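Local coordinates for uncharacterized protein SCO6318 (Streptomyces coelicolor A3, PDB 2QZ7) that is of unknown function but, as a TerD-domain member of the CAPAB/TerDEXZ family and a homologue of telluride resistance protein, may share in tellurium-related stress responses, at residues L23-V28 with T94-R99; S70-I75 with D98-S103. All coordinates share one frame; numbering follows the deposited sequence.

How the interactions relate
Interaction 1 joins strands 26-31 and 91-95, and interaction 2 ties the loop before strand 75-77 to the chain leaving strand 91-95; their centres lie about 10 Å apart. They share Asp98 and Arg99. Strand 91-95 lies between strands 26-31 and 75-77 in one antiparallel sheet, so its end meets both contacts: Glu96 N and Thr74 O are 2.9 Å apart, a probable hydrogen bond, and Phe95 CD1 packs on Ile75 CD1 at 3.7 Å. Interaction 1 approaches a ligand only distantly: the side chain of Val28 is about 11 Å from a bound sodium ion; no sodium ligand belongs to either contact.

Interaction 1: residues L23-V28 with T94-R99; sequences LKRVDV and TFELDR
Phe95 O is gripped from several directions: Val26 N donates to it at 2.8 Å within the carbonyl plane, Arg25 CA makes a CA-H...O contact with it at 3.1 Å, and Leu97 N adds a weak bond from its own segment. The return bond, Phe95 N to Val26 O, is 2.6 Å long and almost straight (173° at the hydrogen), closing an antiparallel hydrogen-bonded pair in one sheet of this two-sheet beta sandwich. Next along, Asp27 and Thr94 form a non-hydrogen-bonded pair, and Thr94 OG1 turns to Glu92 OE1.

Where strand 91-95 ends, Leu97-Arg99 coils into a 3-10 turn, and beyond the strand pairing Asp98 N of this 3-10 segment bonds to Lys24 O at 3.2 Å, tilted from the carbonyl plane. The interior face carries Val26, Phe95 and Leu97. Val26 CG1, set between its backbone N and carbonyl carbon (chi1 74°), lies 3.6 Å from Phe95 CB and also meets Leu97 CD1 at 3.8 Å. Phe95 CE2 reaches Val28 CG2, 3.8 Å away. Phe158, Val107 and Val109 of the second sheet pack on this face, evidence that it looks into the sandwich.

On the outer side, Arg25 and Glu96 run alongside each other, pointing the same way. Their guanidinium and carboxylate planes stand 56° apart, and a single salt bridge links them, Glu96 OE2 meeting the guanidinium at its edge, 3.0 Å from Arg25 NH1.

Interaction 2: residues S70-I75 with D98-S103; sequences SPDGTI and DRLSPS
Thr74 places OG1 between its backbone N and carbonyl carbon (chi1 61°), which turns the methyl CG2 toward Arg99 and leaves the hydroxyl beside Leu100. CG2 stands 3.5 Å from Arg99 O and also lies above the guanidinium plane, offset toward its rim. The Arg99 chain is straight at chi2, and a bend at chi3 (43°) turns its end toward Gly73. There Arg99 NH1 donates to Gly73 O at 3.5 Å, a bond that is weak by both its length and its angle at the hydrogen of 139°; the oxygen approaches the guanidinium obliquely.

The contact joins the loop between strands 62-64 and 75-77 to the one between strands 91-95 and 104-113, which passes from one sheet of the sandwich to the other. The loop that Arg99 and Leu100 meet contains a type I beta turn from Ser70 to Gly73, overlapped by an Asx turn that starts at Asp72, whose OD1 accepts from Thr74 N at 2.9 Å. The same oxygen also accepts a hydrogen bond from Thr74 OG1 at 2.6 Å. Both donors come from one face of the carboxylate: the hydroxyl is well above its plane, and the amide is less far out, on the anti side. The OG1 bond fixes the rotation of the Thr74 side chain, the two bonds together hold the Asp72 carboxylate, and Asp72 OD2 is held separately by Tyr62 OH of strand 62-64. Ile75 N closes the loop further by donating to Ser70 OG at 3.3 Å.

Leu100 contributes one branch to the contact. Its side chain crosses that of Thr74 at about a right angle, and CD2 comes within 3.2 Å of Thr74 OG1, a tight approach for a methyl group. CD2 also lies 3.8 Å from Asp72 OD2, while Tyr62 touches the same leucine from strand 62-64.

Interaction 1: residues L23-V28 with T94-R99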
loop_
_atom_site.group_PDB
_atom_site.type_symbol
_atom_site.label_atom_id
_atom_site.label_comp_id
_atom_site.label_asym_id
_atom_site.label_seq_id
_atom_site.Cartn_x
_atom_site.Cartn_y
_atom_site.Cartn_z
ATOM N N LEU A 23 -10.235 14.745 0.313
ATOM C CA LEU A 23 -9.177 14.376 -0.625
ATOM C C LEU A 23 -9.770 13.984 -1.951
ATOM O O LEU A 23 -10.766 13.291 -2.016
ATOM C CB LEU A 23 -8.363 13.181 -0.100
ATOM C CG LEU A 23 -7.392 13.306 1.066
ATOM C CD1 LEU A 23 -7.779 14.358 2.124
ATOM C CD2 LEU A 23 -7.298 11.921 1.686
ATOM N N LYS A 24 -9.120 14.378 -3.023
ATOM C CA LYS A 24 -9.707 14.149 -4.318
ATOM C C LYS A 24 -8.898 13.154 -5.034
ATOM O O LYS A 24 -9.429 12.261 -5.667
ATOM C CB LYS A 24 -9.758 15.438 -5.135
ATOM C CG LYS A 24 -10.829 16.407 -4.693
ATOM C CD LYS A 24 -10.698 17.673 -5.512
ATOM C CE LYS A 24 -11.918 18.551 -5.366
ATOM N NZ LYS A 24 -12.045 19.431 -6.566
ATOM N N ARG A 25 -7.589 13.335 -4.965
ATOM C CA ARG A 25 -6.677 12.423 -5.581
ATOM C C ARG A 25 -5.447 12.314 -4.676
ATOM O O ARG A 25 -5.092 13.268 -3.967
ATOM C CB ARG A 25 -6.356 12.844 -7.019
ATOM C CG ARG A 25 -5.454 14.061 -7.206
ATOM C CD ARG A 25 -3.977 13.633 -7.204
ATOM N NE ARG A 25 -3.196 14.357 -8.221
ATOM C CZ ARG A 25 -3.000 13.913 -9.461
ATOM N NH1 ARG A 25 -3.524 12.747 -9.829
ATOM N NH2 ARG A 25 -2.285 14.637 -10.339
ATOM N N VAL A 26 -4.850 11.139 -4.647
ATOM C CA VAL A 26 -3.779 10.864 -3.724
ATOM C C VAL A 26 -2.827 9.919 -4.431
ATOM O O VAL A 26 -3.245 9.178 -5.321
ATOM C CB VAL A 26 -4.320 10.267 -2.374
ATOM C CG1 VAL A 26 -4.755 8.850 -2.525
ATOM C CG2 VAL A 26 -3.285 10.373 -1.293
ATOM N N ASP A 27 -1.551 9.991 -4.093
ATOM C CA ASP A 27 -0.597 9.015 -4.629
ATOM C C ASP A 27 0.316 8.475 -3.550
ATOM O O ASP A 27 0.486 9.093 -2.467
ATOM C CB ASP A 27 0.210 9.570 -5.810
ATOM C CG ASP A 27 1.308 10.532 -5.378
ATOM O OD1 ASP A 27 2.491 10.292 -5.684
ATOM O OD2 ASP A 27 0.995 11.557 -4.755
ATOM N N VAL A 28 0.850 7.288 -3.838
ATOM C CA VAL A 28 1.724 6.591 -2.957
ATOM C C VAL A 28 2.960 6.253 -3.787
ATOM O O VAL A 28 2.862 5.672 -4.867
ATOM C CB VAL A 28 1.058 5.305 -2.425
ATOM C CG1 VAL A 28 2.006 4.529 -1.499
ATOM C CG2 VAL A 28 -0.251 5.656 -1.690
ATOM N N THR A 94 -1.405 5.894 -8.002
ATOM C CA THR A 94 -2.271 7.087 -7.864
ATOM C C THR A 94 -3.770 6.736 -7.725
ATOM O O THR A 94 -4.297 5.977 -8.523
ATOM C CB THR A 94 -2.029 8.009 -9.061
ATOM O OG1 THR A 94 -0.647 8.388 -9.090
ATOM C CG2 THR A 94 -2.930 9.280 -9.044
ATOM N N PHE A 95 -4.467 7.351 -6.766
ATOM C CA PHE A 95 -5.892 7.119 -6.560
ATOM C C PHE A 95 -6.685 8.356 -6.864
ATOM O O PHE A 95 -6.389 9.427 -6.324
ATOM C CB PHE A 95 -6.234 6.756 -5.089
ATOM C CG PHE A 95 -5.400 5.639 -4.512
ATOM C CD1 PHE A 95 -6.014 4.436 -4.139
ATOM C CD2 PHE A 95 -4.021 5.776 -4.337
ATOM C CE1 PHE A 95 -5.273 3.410 -3.603
ATOM C CE2 PHE A 95 -3.262 4.727 -3.784
ATOM C CZ PHE A 95 -3.917 3.558 -3.410
ATOM N N GLU A 96 -7.716 8.202 -7.687
ATOM C CA GLU A 96 -8.636 9.276 -7.929
ATOM C C GLU A 96 -9.812 8.895 -7.073
ATOM O O GLU A 96 -10.791 8.351 -7.568
ATOM C CB GLU A 96 -9.019 9.373 -9.415
ATOM C CG GLU A 96 -7.859 9.625 -10.401
ATOM C CD GLU A 96 -7.090 10.939 -10.164
ATOM O OE1 GLU A 96 -7.693 11.970 -9.756
ATOM O OE2 GLU A 96 -5.853 10.943 -10.404
ATOM N N LEU A 97 -9.675 9.152 -5.773
ATOM C CA LEU A 97 -10.681 8.834 -4.740
ATOM C C LEU A 97 -12.086 9.364 -5.069
ATOM O O LEU A 97 -13.084 8.667 -4.906
ATOM C CB LEU A 97 -10.194 9.357 -3.379
ATOM C CG LEU A 97 -8.868 8.718 -2.876
ATOM C CD1 LEU A 97 -8.431 9.341 -1.565
ATOM C CD2 LEU A 97 -8.987 7.245 -2.697
ATOM N N ASP A 98 -12.139 10.583 -5.579
ATOM C CA ASP A 98 -13.404 11.240 -5.894
ATOM C C ASP A 98 -14.184 10.528 -6.998
ATOM O O ASP A 98 -15.368 10.737 -7.135
ATOM C CB ASP A 98 -13.173 12.719 -6.221
ATOM C CG ASP A 98 -12.305 12.946 -7.474
ATOM O OD1 ASP A 98 -12.480 14.030 -8.076
ATOM O OD2 ASP A 98 -11.429 12.108 -7.842
ATOM N N ARG A 99 -13.527 9.623 -7.717
ATOM C CA ARG A 99 -14.146 8.894 -8.829
ATOM C C ARG A 99 -14.579 7.468 -8.487
ATOM O O ARG A 99 -15.146 6.769 -9.326
ATOM C CB ARG A 99 -13.195 8.892 -10.029
ATOM C CG ARG A 99 -13.070 10.278 -10.691
ATOM C CD ARG A 99 -12.041 10.249 -11.817
ATOM N NE ARG A 99 -12.194 9.039 -12.636
ATOM C CZ ARG A 99 -11.190 8.301 -13.117
ATOM N NH1 ARG A 99 -11.475 7.223 -13.848
ATOM N NH2 ARG A 99 -9.913 8.627 -12.868
#

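Interaction 2: residues S70-I75 with D98-S103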
loop_
_atom_site.group_PDB
_atom_site.type_symbol
_atom_site.label_atom_id
_atom_site.label_comp_id
_atom_site.label_asym_id
_atom_site.label_seq_id
_atom_site.Cartn_x
_atom_site.Cartn_y
_atom_site.Cartn_z
ATOM N N SER A 70 -7.266 -1.814 -11.086
ATOM C CA SER A 70 -8.607 -1.558 -10.555
ATOM C C SER A 70 -9.636 -1.792 -11.677
ATOM O O SER A 70 -9.376 -1.448 -12.823
ATOM C CB SER A 70 -8.682 -0.137 -10.020
ATOM O OG SER A 70 -8.612 0.780 -11.095
ATOM N N PRO A 71 -10.770 -2.454 -11.381
ATOM C CA PRO A 71 -11.698 -2.712 -12.486
ATOM C C PRO A 71 -12.443 -1.467 -12.982
ATOM O O PRO A 71 -13.047 -1.492 -14.037
ATOM C CB PRO A 71 -12.695 -3.733 -11.889
ATOM C CG PRO A 71 -12.629 -3.570 -10.436
ATOM C CD PRO A 71 -11.207 -3.075 -10.126
ATOM N N ASP A 72 -12.352 -0.387 -12.217
ATOM C CA ASP A 72 -13.164 0.789 -12.431
ATOM C C ASP A 72 -12.307 1.877 -13.048
ATOM O O ASP A 72 -12.807 2.945 -13.363
ATOM C CB ASP A 72 -13.776 1.251 -11.089
ATOM C CG ASP A 72 -12.725 1.370 -9.971
ATOM O OD1 ASP A 72 -11.558 1.670 -10.288
ATOM O OD2 ASP A 72 -13.060 1.183 -8.775
ATOM N N GLY A 73 -11.006 1.604 -13.205
ATOM C CA GLY A 73 -10.060 2.565 -13.798
ATOM C C GLY A 73 -9.686 3.761 -12.932
ATOM O O GLY A 73 -9.108 4.723 -13.407
ATOM N N THR A 74 -10.003 3.718 -11.647
ATOM C CA THR A 74 -9.824 4.894 -10.795
ATOM C C THR A 74 -8.478 4.944 -10.121
ATOM O O THR A 74 -8.150 5.960 -9.497
ATOM C CB THR A 74 -10.873 4.932 -9.692
ATOM O OG1 THR A 74 -10.707 3.752 -8.894
ATOM C CG2 THR A 74 -12.257 4.980 -10.305
ATOM N N ILE A 75 -7.733 3.829 -10.216
ATOM C CA ILE A 75 -6.390 3.693 -9.656
ATOM C C ILE A 75 -5.381 3.253 -10.751
ATOM O O ILE A 75 -5.683 2.364 -11.560
ATOM C CB ILE A 75 -6.398 2.719 -8.462
ATOM C CG1 ILE A 75 -7.451 3.192 -7.447
ATOM C CG2 ILE A 75 -5.004 2.647 -7.802
ATOM C CD1 ILE A 75 -7.924 2.155 -6.418
ATOM N N ASP A 98 -12.139 10.583 -5.579
ATOM C CA ASP A 98 -13.404 11.240 -5.894
ATOM C C ASP A 98 -14.184 10.528 -6.998
ATOM O O ASP A 98 -15.368 10.737 -7.135
ATOM C CB ASP A 98 -13.173 12.719 -6.221
ATOM C CG ASP A 98 -12.305 12.946 -7.474
ATOM O OD1 ASP A 98 -12.480 14.030 -8.076
ATOM O OD2 ASP A 98 -11.429 12.108 -7.842
ATOM N N ARG A 99 -13.527 9.623 -7.717
ATOM C CA ARG A 99 -14.146 8.894 -8.829
ATOM C C ARG A 99 -14.579 7.468 -8.487
ATOM O O ARG A 99 -15.146 6.769 -9.326
ATOM C CB ARG A 99 -13.195 8.892 -10.029
ATOM C CG ARG A 99 -13.070 10.278 -10.691
ATOM C CD ARG A 99 -12.041 10.249 -11.817
ATOM N NE ARG A 99 -12.194 9.039 -12.636
ATOM C CZ ARG A 99 -11.190 8.301 -13.117
ATOM N NH1 ARG A 99 -11.475 7.223 -13.848
ATOM N NH2 ARG A 99 -9.913 8.627 -12.868
ATOM N N LEU A 100 -14.309 7.037 -7.253
ATOM C CA LEU A 100 -14.797 5.757 -6.740
ATOM C C LEU A 100 -16.303 5.766 -6.537
ATOM O O LEU A 100 -16.869 6.757 -6.052
ATOM C CB LEU A 100 -14.139 5.437 -5.393
ATOM C CG LEU A 100 -12.632 5.160 -5.435
ATOM C CD1 LEU A 100 -12.013 5.137 -4.028
ATOM C CD2 LEU A 100 -12.404 3.826 -6.124
ATOM N N SER A 101 -16.928 4.639 -6.891
ATOM C CA SER A 101 -18.354 4.353 -6.629
ATOM C C SER A 101 -18.727 4.751 -5.209
ATOM O O SER A 101 -17.933 4.530 -4.302
ATOM C CB SER A 101 -18.592 2.843 -6.779
ATOM O OG SER A 101 -19.854 2.455 -6.247
ATOM N N PRO A 102 -19.942 5.315 -4.996
ATOM C CA PRO A 102 -20.398 5.596 -3.629
ATOM C C PRO A 102 -20.440 4.333 -2.771
ATOM O O PRO A 102 -20.236 4.390 -1.560
ATOM C CB PRO A 102 -21.826 6.159 -3.845
ATOM C CG PRO A 102 -21.759 6.758 -5.204
ATOM C CD PRO A 102 -20.942 5.753 -5.985
ATOM N N SER A 103 -20.677 3.190 -3.399
ATOM C CA SER A 103 -20.692 1.924 -2.687
ATOM C C SER A 103 -19.302 1.466 -2.138
ATOM O O SER A 103 -19.239 0.532 -1.354
ATOM C CB SER A 103 -21.329 0.839 -3.565
ATOM O OG SER A 103 -20.486 0.506 -4.664
#